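PDB 3WJ2: carboxylesterase from Ferroplasma acidiphilum, which probably hydrolyses carboxylic esters, as carboxylesterases and lipases of the alpha/beta-hydrolase family do. Local coordinates for residues 35-40 with 87-92; 93-98 with 283-288; 99-104 with 296-301. All blocks are in the same frame, centred on the assembly; numbering follows the deposited sequence.

Contact 1 (35-40 with 87-92); sequences FLDESS and FLFGNI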
loop_
_atom_site.group_PDB
_atom_site.type_symbol
_atom_site.label_atom_id
_atom_site.label_comp_id
_atom_site.label_asym_id
_atom_site.label_seq_id
_atom_site.Cartn_x
_atom_site.Cartn_y
_atom_site.Cartn_z
ATOM N N PHE B 35 4.913 -29.598 -20.724
ATOM C CA PHE B 35 4.140 -28.540 -21.299
ATOM C C PHE B 35 4.834 -27.202 -21.181
ATOM O O PHE B 35 4.968 -26.478 -22.121
ATOM C CB PHE B 35 2.755 -28.475 -20.662
ATOM C CG PHE B 35 1.928 -27.331 -21.176
ATOM C CD1 PHE B 35 1.418 -27.348 -22.510
ATOM C CD2 PHE B 35 1.622 -26.246 -20.354
ATOM C CE1 PHE B 35 0.660 -26.304 -22.976
ATOM C CE2 PHE B 35 0.851 -25.169 -20.837
ATOM C CZ PHE B 35 0.354 -25.212 -22.137
ATOM N N LEU B 36 5.291 -26.873 -19.978
ATOM C CA LEU B 36 5.809 -25.553 -19.807
ATOM C C LEU B 36 7.193 -25.404 -20.473
ATOM O O LEU B 36 7.466 -24.321 -21.082
ATOM C CB LEU B 36 5.853 -25.225 -18.298
ATOM C CG LEU B 36 4.481 -25.163 -17.599
ATOM C CD1 LEU B 36 4.758 -25.036 -16.033
ATOM C CD2 LEU B 36 3.703 -23.941 -18.118
ATOM N N ASP B 37 8.043 -26.447 -20.439
ATOM C CA ASP B 37 9.368 -26.258 -21.022
ATOM C C ASP B 37 9.255 -26.223 -22.569
ATOM O O ASP B 37 9.911 -25.415 -23.198
ATOM C CB ASP B 37 10.352 -27.362 -20.659
ATOM C CG ASP B 37 10.781 -27.345 -19.156
ATOM O OD1 ASP B 37 10.520 -26.299 -18.541
ATOM O OD2 ASP B 37 11.317 -28.423 -18.737
ATOM N N GLU B 38 8.434 -27.132 -23.112
ATOM C CA GLU B 38 8.325 -27.195 -24.586
ATOM C C GLU B 38 7.575 -25.991 -25.147
ATOM O O GLU B 38 7.987 -25.447 -26.186
ATOM C CB GLU B 38 7.760 -28.531 -25.074
ATOM C CG GLU B 38 8.547 -29.801 -24.668
ATOM C CD GLU B 38 9.991 -29.927 -25.279
ATOM O OE1 GLU B 38 10.332 -29.167 -26.226
ATOM O OE2 GLU B 38 10.797 -30.755 -24.763
ATOM N N SER B 39 6.543 -25.543 -24.447
ATOM C CA SER B 39 5.848 -24.292 -24.778
ATOM C C SER B 39 6.834 -23.134 -24.896
ATOM O O SER B 39 6.782 -22.340 -25.860
ATOM C CB SER B 39 4.760 -23.929 -23.736
ATOM O OG SER B 39 3.657 -24.775 -23.944
ATOM N N SER B 40 7.727 -23.023 -23.901
ATOM C CA SER B 40 8.741 -21.994 -23.895
ATOM C C SER B 40 9.721 -22.090 -25.087
ATOM O O SER B 40 10.005 -21.074 -25.750
ATOM C CB SER B 40 9.468 -21.964 -22.511
ATOM O OG SER B 40 10.647 -21.221 -22.675
ATOM N N PHE B 87 10.842 -24.822 -8.829
ATOM C CA PHE B 87 11.530 -26.040 -8.363
ATOM C C PHE B 87 11.145 -27.257 -9.198
ATOM O O PHE B 87 11.670 -28.384 -8.964
ATOM C CB PHE B 87 11.465 -26.322 -6.828
ATOM C CG PHE B 87 11.895 -25.168 -6.001
ATOM C CD1 PHE B 87 13.234 -24.934 -5.770
ATOM C CD2 PHE B 87 10.903 -24.365 -5.408
ATOM C CE1 PHE B 87 13.553 -23.791 -4.898
ATOM C CE2 PHE B 87 11.195 -23.295 -4.570
ATOM C CZ PHE B 87 12.564 -23.004 -4.382
ATOM N N LEU B 88 10.265 -26.996 -10.191
ATOM C CA LEU B 88 9.608 -28.136 -10.879
ATOM C C LEU B 88 10.003 -28.165 -12.338
ATOM O O LEU B 88 10.133 -29.285 -12.886
ATOM C CB LEU B 88 8.076 -28.064 -10.695
ATOM C CG LEU B 88 7.261 -29.295 -11.132
ATOM C CD1 LEU B 88 6.052 -29.341 -10.229
ATOM C CD2 LEU B 88 6.914 -28.889 -12.559
ATOM N N PHE B 89 10.107 -27.005 -12.950
ATOM C CA PHE B 89 10.409 -26.917 -14.384
ATOM C C PHE B 89 11.554 -25.992 -14.680
ATOM O O PHE B 89 12.231 -25.431 -13.794
ATOM C CB PHE B 89 9.089 -26.629 -15.210
ATOM C CG PHE B 89 8.548 -25.240 -15.031
ATOM C CD1 PHE B 89 8.794 -24.251 -15.989
ATOM C CD2 PHE B 89 7.762 -24.926 -13.957
ATOM C CE1 PHE B 89 8.273 -22.921 -15.875
ATOM C CE2 PHE B 89 7.262 -23.645 -13.784
ATOM C CZ PHE B 89 7.524 -22.621 -14.697
ATOM N N GLY B 90 11.790 -25.724 -15.955
ATOM C CA GLY B 90 12.903 -24.952 -16.477
ATOM C C GLY B 90 14.165 -25.826 -16.618
ATOM O O GLY B 90 14.305 -26.820 -15.922
ATOM N N ASN B 91 15.072 -25.390 -17.485
ATOM C CA ASN B 91 16.344 -26.081 -17.724
ATOM C C ASN B 91 17.256 -25.169 -18.532
ATOM O O ASN B 91 16.971 -23.992 -18.816
ATOM C CB ASN B 91 16.095 -27.475 -18.397
ATOM C CG ASN B 91 15.417 -27.348 -19.726
ATOM O OD1 ASN B 91 15.748 -26.499 -20.554
ATOM N ND2 ASN B 91 14.420 -28.204 -19.928
ATOM N N ILE B 92 18.467 -25.660 -18.796
ATOM C CA ILE B 92 19.410 -24.882 -19.481
ATOM C C ILE B 92 18.877 -24.395 -20.847
ATOM O O ILE B 92 19.100 -23.274 -21.230
ATOM C CB ILE B 92 20.730 -25.690 -19.632
ATOM C CG1 ILE B 92 21.521 -25.600 -18.341
ATOM C CG2 ILE B 92 21.569 -25.064 -20.708
ATOM C CD1 ILE B 92 22.665 -26.627 -18.198
HETATM O O HOH W 1 12.589 -28.926 -16.558
HETATM O O HOH W 2 12.656 -29.476 -22.539
#

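Contact 2 (93-98 with 283-288); sequences ETYDNY and SATDFE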
loop_
_atom_site.group_PDB
_atom_site.type_symbol
_atom_site.label_atom_id
_atom_site.label_comp_id
_atom_site.label_asym_id
_atom_site.label_seq_id
_atom_site.Cartn_x
_atom_site.Cartn_y
_atom_site.Cartn_z
ATOM N N GLU B 93 18.205 -25.279 -21.571
ATOM C CA GLU B 93 17.723 -24.884 -22.870
ATOM C C GLU B 93 16.644 -23.846 -22.774
ATOM O O GLU B 93 16.734 -22.890 -23.575
ATOM C CB GLU B 93 17.191 -26.080 -23.716
ATOM C CG GLU B 93 18.294 -27.174 -23.973
ATOM C CD GLU B 93 19.589 -26.686 -24.630
ATOM O OE1 GLU B 93 19.645 -25.629 -25.284
ATOM O OE2 GLU B 93 20.619 -27.370 -24.400
ATOM N N THR B 94 15.734 -23.938 -21.773
ATOM C CA THR B 94 14.664 -22.935 -21.793
ATOM C C THR B 94 15.215 -21.547 -21.342
ATOM O O THR B 94 14.624 -20.495 -21.644
ATOM C CB THR B 94 13.470 -23.290 -20.984
ATOM O OG1 THR B 94 13.818 -23.356 -19.568
ATOM C CG2 THR B 94 12.916 -24.665 -21.314
ATOM N N TYR B 95 16.321 -21.586 -20.562
ATOM C CA TYR B 95 16.957 -20.366 -20.134
ATOM C C TYR B 95 18.028 -19.885 -21.070
ATOM O O TYR B 95 18.637 -18.902 -20.755
ATOM C CB TYR B 95 17.556 -20.565 -18.624
ATOM C CG TYR B 95 16.410 -20.216 -17.643
ATOM C CD1 TYR B 95 15.310 -21.033 -17.520
ATOM C CD2 TYR B 95 16.517 -19.029 -16.852
ATOM C CE1 TYR B 95 14.199 -20.671 -16.607
ATOM C CE2 TYR B 95 15.468 -18.743 -15.990
ATOM C CZ TYR B 95 14.351 -19.496 -15.903
ATOM O OH TYR B 95 13.325 -19.150 -15.065
ATOM N N ASP B 96 18.300 -20.560 -22.192
ATOM C CA ASP B 96 19.478 -20.194 -22.885
ATOM C C ASP B 96 19.460 -18.757 -23.492
ATOM O O ASP B 96 20.473 -18.036 -23.441
ATOM C CB ASP B 96 19.601 -21.284 -24.019
ATOM C CG ASP B 96 20.953 -21.205 -24.758
ATOM O OD1 ASP B 96 22.020 -21.616 -24.223
ATOM O OD2 ASP B 96 20.897 -20.594 -25.881
ATOM N N ASN B 97 18.322 -18.313 -24.041
ATOM C CA ASN B 97 18.242 -16.962 -24.624
ATOM C C ASN B 97 18.544 -15.924 -23.454
ATOM O O ASN B 97 19.345 -15.024 -23.665
ATOM C CB ASN B 97 16.882 -16.612 -25.195
ATOM C CG ASN B 97 16.694 -17.171 -26.627
ATOM O OD1 ASN B 97 17.470 -18.059 -27.054
ATOM N ND2 ASN B 97 15.710 -16.675 -27.319
ATOM N N TYR B 98 17.954 -16.190 -22.284
ATOM C CA TYR B 98 18.121 -15.251 -21.180
ATOM C C TYR B 98 19.573 -15.230 -20.640
ATOM O O TYR B 98 20.173 -14.186 -20.420
ATOM C CB TYR B 98 17.141 -15.652 -20.103
ATOM C CG TYR B 98 17.325 -14.898 -18.765
ATOM C CD1 TYR B 98 16.756 -13.643 -18.579
ATOM C CD2 TYR B 98 17.854 -15.639 -17.742
ATOM C CE1 TYR B 98 16.971 -12.994 -17.299
ATOM C CE2 TYR B 98 18.024 -15.049 -16.524
ATOM C CZ TYR B 98 17.528 -13.816 -16.342
ATOM O OH TYR B 98 17.597 -13.174 -15.102
ATOM N N SER B 283 9.250 -11.262 -14.946
ATOM C CA SER B 283 9.582 -10.112 -15.801
ATOM C C SER B 283 10.993 -10.259 -16.434
ATOM O O SER B 283 11.174 -9.927 -17.602
ATOM C CB SER B 283 9.527 -8.809 -15.069
ATOM O OG SER B 283 10.362 -8.966 -13.881
ATOM N N ALA B 284 11.990 -10.743 -15.700
ATOM C CA ALA B 284 13.349 -10.804 -16.246
ATOM C C ALA B 284 13.428 -11.769 -17.432
ATOM O O ALA B 284 14.129 -11.390 -18.378
ATOM C CB ALA B 284 14.309 -11.208 -15.140
ATOM N N THR B 285 12.792 -12.914 -17.307
ATOM C CA THR B 285 12.866 -13.891 -18.393
ATOM C C THR B 285 11.907 -13.408 -19.476
ATOM O O THR B 285 11.952 -14.005 -20.594
ATOM C CB THR B 285 12.683 -15.279 -17.901
ATOM O OG1 THR B 285 11.565 -15.363 -17.027
ATOM C CG2 THR B 285 13.961 -15.798 -17.194
ATOM N N ASP B 286 11.075 -12.403 -19.203
ATOM C CA ASP B 286 10.248 -11.765 -20.286
ATOM C C ASP B 286 10.956 -10.644 -21.015
ATOM O O ASP B 286 10.306 -9.811 -21.652
ATOM C CB ASP B 286 8.989 -11.224 -19.652
ATOM C CG ASP B 286 8.121 -12.275 -19.077
ATOM O OD1 ASP B 286 8.196 -13.473 -19.419
ATOM O OD2 ASP B 286 7.266 -11.896 -18.170
ATOM N N PHE B 287 12.279 -10.553 -20.965
ATOM C CA PHE B 287 13.011 -9.472 -21.519
ATOM C C PHE B 287 12.818 -9.270 -23.054
ATOM O O PHE B 287 13.148 -8.202 -23.544
ATOM C CB PHE B 287 14.528 -9.532 -21.243
ATOM C CG PHE B 287 15.224 -10.619 -22.059
ATOM C CD1 PHE B 287 16.060 -10.245 -23.118
ATOM C CD2 PHE B 287 14.989 -11.962 -21.770
ATOM C CE1 PHE B 287 16.687 -11.323 -23.856
ATOM C CE2 PHE B 287 15.557 -13.041 -22.499
ATOM C CZ PHE B 287 16.436 -12.687 -23.535
ATOM N N GLU B 288 12.321 -10.315 -23.691
ATOM C CA GLU B 288 12.141 -10.135 -25.151
ATOM C C GLU B 288 10.783 -9.541 -25.438
ATOM O O GLU B 288 10.477 -9.250 -26.616
ATOM C CB GLU B 288 12.292 -11.518 -25.819
ATOM C CG GLU B 288 13.686 -12.045 -25.720
ATOM C CD GLU B 288 13.761 -13.585 -25.883
ATOM O OE1 GLU B 288 12.926 -14.325 -25.279
ATOM O OE2 GLU B 288 14.680 -14.078 -26.576
#

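Contact 3 (99-104 with 296-301); sequences CRFLAK and IVKMVA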
loop_
_atom_site.group_PDB
_atom_site.type_symbol
_atom_site.label_atom_id
_atom_site.label_comp_id
_atom_site.label_asym_id
_atom_site.label_seq_id
_atom_site.Cartn_x
_atom_site.Cartn_y
_atom_site.Cartn_z
ATOM N N CYS B 99 20.187 -16.416 -20.458
ATOM C CA CYS B 99 21.548 -16.470 -20.009
ATOM C C CYS B 99 22.555 -15.834 -20.956
ATOM O O CYS B 99 23.461 -15.172 -20.571
ATOM C CB CYS B 99 21.932 -17.894 -19.661
ATOM S SG CYS B 99 21.168 -18.372 -18.037
ATOM N N ARG B 100 22.319 -16.083 -22.262
ATOM C CA ARG B 100 23.068 -15.317 -23.260
ATOM C C ARG B 100 22.979 -13.789 -23.095
ATOM O O ARG B 100 23.995 -13.126 -23.117
ATOM C CB ARG B 100 22.579 -15.705 -24.668
ATOM C CG ARG B 100 23.065 -17.141 -25.104
ATOM C CD ARG B 100 22.229 -17.426 -26.316
ATOM N NE ARG B 100 22.649 -18.673 -26.967
ATOM C CZ ARG B 100 23.539 -18.757 -27.966
ATOM N NH1 ARG B 100 24.165 -17.688 -28.490
ATOM N NH2 ARG B 100 23.827 -19.980 -28.441
ATOM N N PHE B 101 21.761 -13.280 -22.867
ATOM C CA PHE B 101 21.595 -11.877 -22.633
ATOM C C PHE B 101 22.284 -11.391 -21.377
ATOM O O PHE B 101 22.936 -10.372 -21.403
ATOM C CB PHE B 101 20.075 -11.599 -22.588
ATOM C CG PHE B 101 19.737 -10.121 -22.430
ATOM C CD1 PHE B 101 19.930 -9.239 -23.515
ATOM C CD2 PHE B 101 19.250 -9.600 -21.241
ATOM C CE1 PHE B 101 19.591 -7.908 -23.425
ATOM C CE2 PHE B 101 18.951 -8.231 -21.137
ATOM C CZ PHE B 101 19.113 -7.392 -22.241
ATOM N N LEU B 102 22.175 -12.159 -20.288
ATOM C CA LEU B 102 22.987 -11.757 -19.154
ATOM C C LEU B 102 24.451 -11.748 -19.417
ATOM O O LEU B 102 25.125 -10.914 -18.879
ATOM C CB LEU B 102 22.773 -12.726 -17.988
ATOM C CG LEU B 102 21.379 -12.778 -17.381
ATOM C CD1 LEU B 102 21.372 -13.845 -16.158
ATOM C CD2 LEU B 102 20.906 -11.444 -16.857
ATOM N N ALA B 103 24.986 -12.736 -20.144
ATOM C CA ALA B 103 26.380 -12.697 -20.475
ATOM C C ALA B 103 26.811 -11.499 -21.335
ATOM O O ALA B 103 27.816 -10.898 -21.033
ATOM C CB ALA B 103 26.732 -14.049 -21.152
ATOM N N LYS B 104 25.952 -11.169 -22.306
ATOM C CA LYS B 104 26.267 -10.073 -23.225
ATOM C C LYS B 104 26.266 -8.737 -22.438
ATOM O O LYS B 104 27.198 -7.932 -22.517
ATOM C CB LYS B 104 25.319 -10.063 -24.371
ATOM C CG LYS B 104 25.667 -8.966 -25.418
ATOM C CD LYS B 104 25.792 -9.508 -26.907
ATOM C CE LYS B 104 27.235 -9.593 -27.474
ATOM N NZ LYS B 104 27.308 -10.346 -28.757
ATOM N N ILE B 296 15.408 -3.250 -16.933
ATOM C CA ILE B 296 15.726 -3.650 -15.492
ATOM C C ILE B 296 16.790 -4.702 -15.496
ATOM O O ILE B 296 17.763 -4.612 -14.688
ATOM C CB ILE B 296 14.429 -4.051 -14.756
ATOM C CG1 ILE B 296 13.624 -2.799 -14.533
ATOM C CG2 ILE B 296 14.711 -4.860 -13.420
ATOM C CD1 ILE B 296 12.156 -3.158 -14.147
ATOM N N VAL B 297 16.660 -5.720 -16.367
ATOM C CA VAL B 297 17.700 -6.737 -16.423
ATOM C C VAL B 297 19.042 -6.116 -16.857
ATOM O O VAL B 297 20.086 -6.443 -16.312
ATOM C CB VAL B 297 17.289 -7.881 -17.401
ATOM C CG1 VAL B 297 18.515 -8.882 -17.551
ATOM C CG2 VAL B 297 16.055 -8.581 -16.936
ATOM N N LYS B 298 19.067 -5.245 -17.900
ATOM C CA LYS B 298 20.308 -4.559 -18.292
ATOM C C LYS B 298 20.961 -3.749 -17.147
ATOM O O LYS B 298 22.180 -3.754 -16.940
ATOM C CB LYS B 298 20.004 -3.560 -19.441
ATOM C CG LYS B 298 19.863 -4.214 -20.724
ATOM C CD LYS B 298 19.375 -3.177 -21.849
ATOM C CE LYS B 298 20.275 -2.107 -22.070
ATOM N NZ LYS B 298 19.765 -1.580 -23.401
ATOM N N MET B 299 20.094 -3.061 -16.341
ATOM C CA MET B 299 20.525 -2.233 -15.194
ATOM C C MET B 299 21.325 -3.182 -14.248
ATOM O O MET B 299 22.425 -2.837 -13.818
ATOM C CB MET B 299 19.301 -1.635 -14.446
ATOM C CG MET B 299 18.912 -0.395 -15.065
ATOM S SD MET B 299 17.325 -0.026 -14.047
ATOM C CE MET B 299 17.699 1.500 -14.628
ATOM N N VAL B 300 20.745 -4.272 -13.889
ATOM C CA VAL B 300 21.367 -5.208 -12.942
ATOM C C VAL B 300 22.628 -5.794 -13.545
ATOM O O VAL B 300 23.696 -5.794 -12.922
ATOM C CB VAL B 300 20.363 -6.281 -12.541
ATOM C CG1 VAL B 300 21.078 -7.333 -11.714
ATOM C CG2 VAL B 300 19.218 -5.618 -11.689
ATOM N N ALA B 301 22.496 -6.297 -14.791
ATOM C CA ALA B 301 23.622 -6.992 -15.369
ATOM C C ALA B 301 24.820 -6.082 -15.493
ATOM O O ALA B 301 25.924 -6.589 -15.353
ATOM C CB ALA B 301 23.165 -7.531 -16.804
#

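Contact 1 (35-40 with 87-92)
Leu36 meets Phe89 through a CH-pi contact: its CD1 methyl stands 3.6 Å from the centroid of the Phe89 ring and 12° off the ring normal, squarely over the face. The CB of Leu36 reaches the same ring farther out, 3.9 Å from Phe89 CD1. A chi1 of 71° sets CG of Phe89 between the backbone N and the carbonyl carbon, which turns the ring towards helix 29-43.

Asp37, next along, divides its carboxylate between two tasks. OD1 accepts the backbone N-H of Gly90 (N to OD1 2.9 Å) on its syn side, 15° out of the carboxylate plane, and also lies in the plane of the Phe89 ring, at its edge. A water donates to Asp37 OD2 (2.6 Å) and to Gly90 O (2.8 Å), bridging the two. Asn91 ND2 is 3.3 Å from Asp37 OD2 but badly angled for a hydrogen bond; the amide is engaged through OD1 by the backbone N of Thr94. Glu38 OE2 accepts a hydrogen bond from a second water, itself a weak acceptor for Asn91 ND2.

The loop 87-92 directly follows the HGGG motif, which in related esterases shapes the oxyanion hole and probably does so here. Through a direct and a water-mediated bond, buried Asp37 engages both N-H and C=O of Gly90; the N-H and the water are likely to stabilise its charge.

Contact 2 (93-98 with 283-288)
The backbones draw nearest at Tyr98 and Thr285, whose CA atoms are 6.1 Å apart, where a type I turn from Glu93 to Asp96 leads into the first turn of helix 96-106. Thr285 CG2 is placed over the centre of the Tyr98 ring, 3.8 Å from its centroid and 10° off the normal, a CH-pi contact. The same methyl touches Tyr95 CE2 at 3.5 Å, so it serves two tyrosines, in directions roughly at right angles. Chi1 of Tyr98 (171°) swings CG away from its own backbone N and lays the ring along the 283-288 loop: CE1 comes within 3.4 Å of Ala284 O, and the CB of Ala284 packs by the hydroxyl end, where OH is hydrogen-bonded to Tyr81.

In the alpha/beta-hydrolase fold the loop after the last sheet strand carries the catalytic histidine, and 283-288 probably belongs to the chain just beyond it. Tyr95 OH bonds to Asp155, within the presumed nucleophile elbow, next to Ser156. With an alanine at Tyr98, the Thr285 methyl is likely to lose the ring it covers, and Tyr81 OH the hydroxyl it pairs with.

Farther along, Phe287 directs CE2 at Tyr98 CA (3.6 Å) and CZ at the Asn97 carbonyl oxygen. CG of Glu288 lies over one face of the Phe287 ring, offset toward the rim, and Glu288 OE2 accepts from Asn97 ND2 at 2.9 Å through the syn lone pair. Amide and carboxylate planes stand 87° apart, and Asn97 ND2 also donates to Gly45 O.

Contact 3 (99-104 with 296-301)
Val297 engages helix 96-106 through one methyl, CG1, which its chi1 of 174° turns anti to the backbone N. That methyl lies in the plane of the Phe101 ring, at its edge, 3.7 Å from CE2, and also meets Leu102 CD2 at 3.6 Å. The leucine and valine side chains cross at about a right angle.

Lys298 contributes its aliphatic part: CG comes within 3.6 Å of Phe101 CZ, while its ammonium NZ turns elsewhere, to a salt bridge with Asp306 of the second subunit. One turn on, Ala301 faces Leu102 with their CA atoms 6.1 Å apart, the nearest backbone approach, although its CB is still 4.4 Å from Leu102 O. No hydrogen bond spans the pair, and the join is apolar packing.

The axes of the two short segments come to 9.7 Å, with a signed crossing angle of -49°. This is the packing of two helices on the same side of the central sheet of the alpha/beta-hydrolase fold: Leu102 reaches Ile110 of strand 109-113, and Val300 reaches Ile244 and Val246 of strand 243-248, while Met299 packs on Ile303 of the second subunit.

From the N terminus, contact 1 closes first: it ties helix 29-43 to the loop that follows strand 78-82, enclosing 46 residues that include three strands of the sheet. Contact 2 opens at the next residue, and Thr94 touches Asp37 and Ser40, so the two are in series yet adjoin in space. Contacts 2 and 3 close long loops of 184 and 191 residues; they cross, their segments alternating along the chain, and both use helix 96-106, joining it to the 283-288 loop and to helix 291-303. Their centres are 10 Å apart; Phe287 stacks on Phe101 and Ala284 packs on Val297. Contacts 1 and 3 do not touch, their nearest atoms about 6 Å apart.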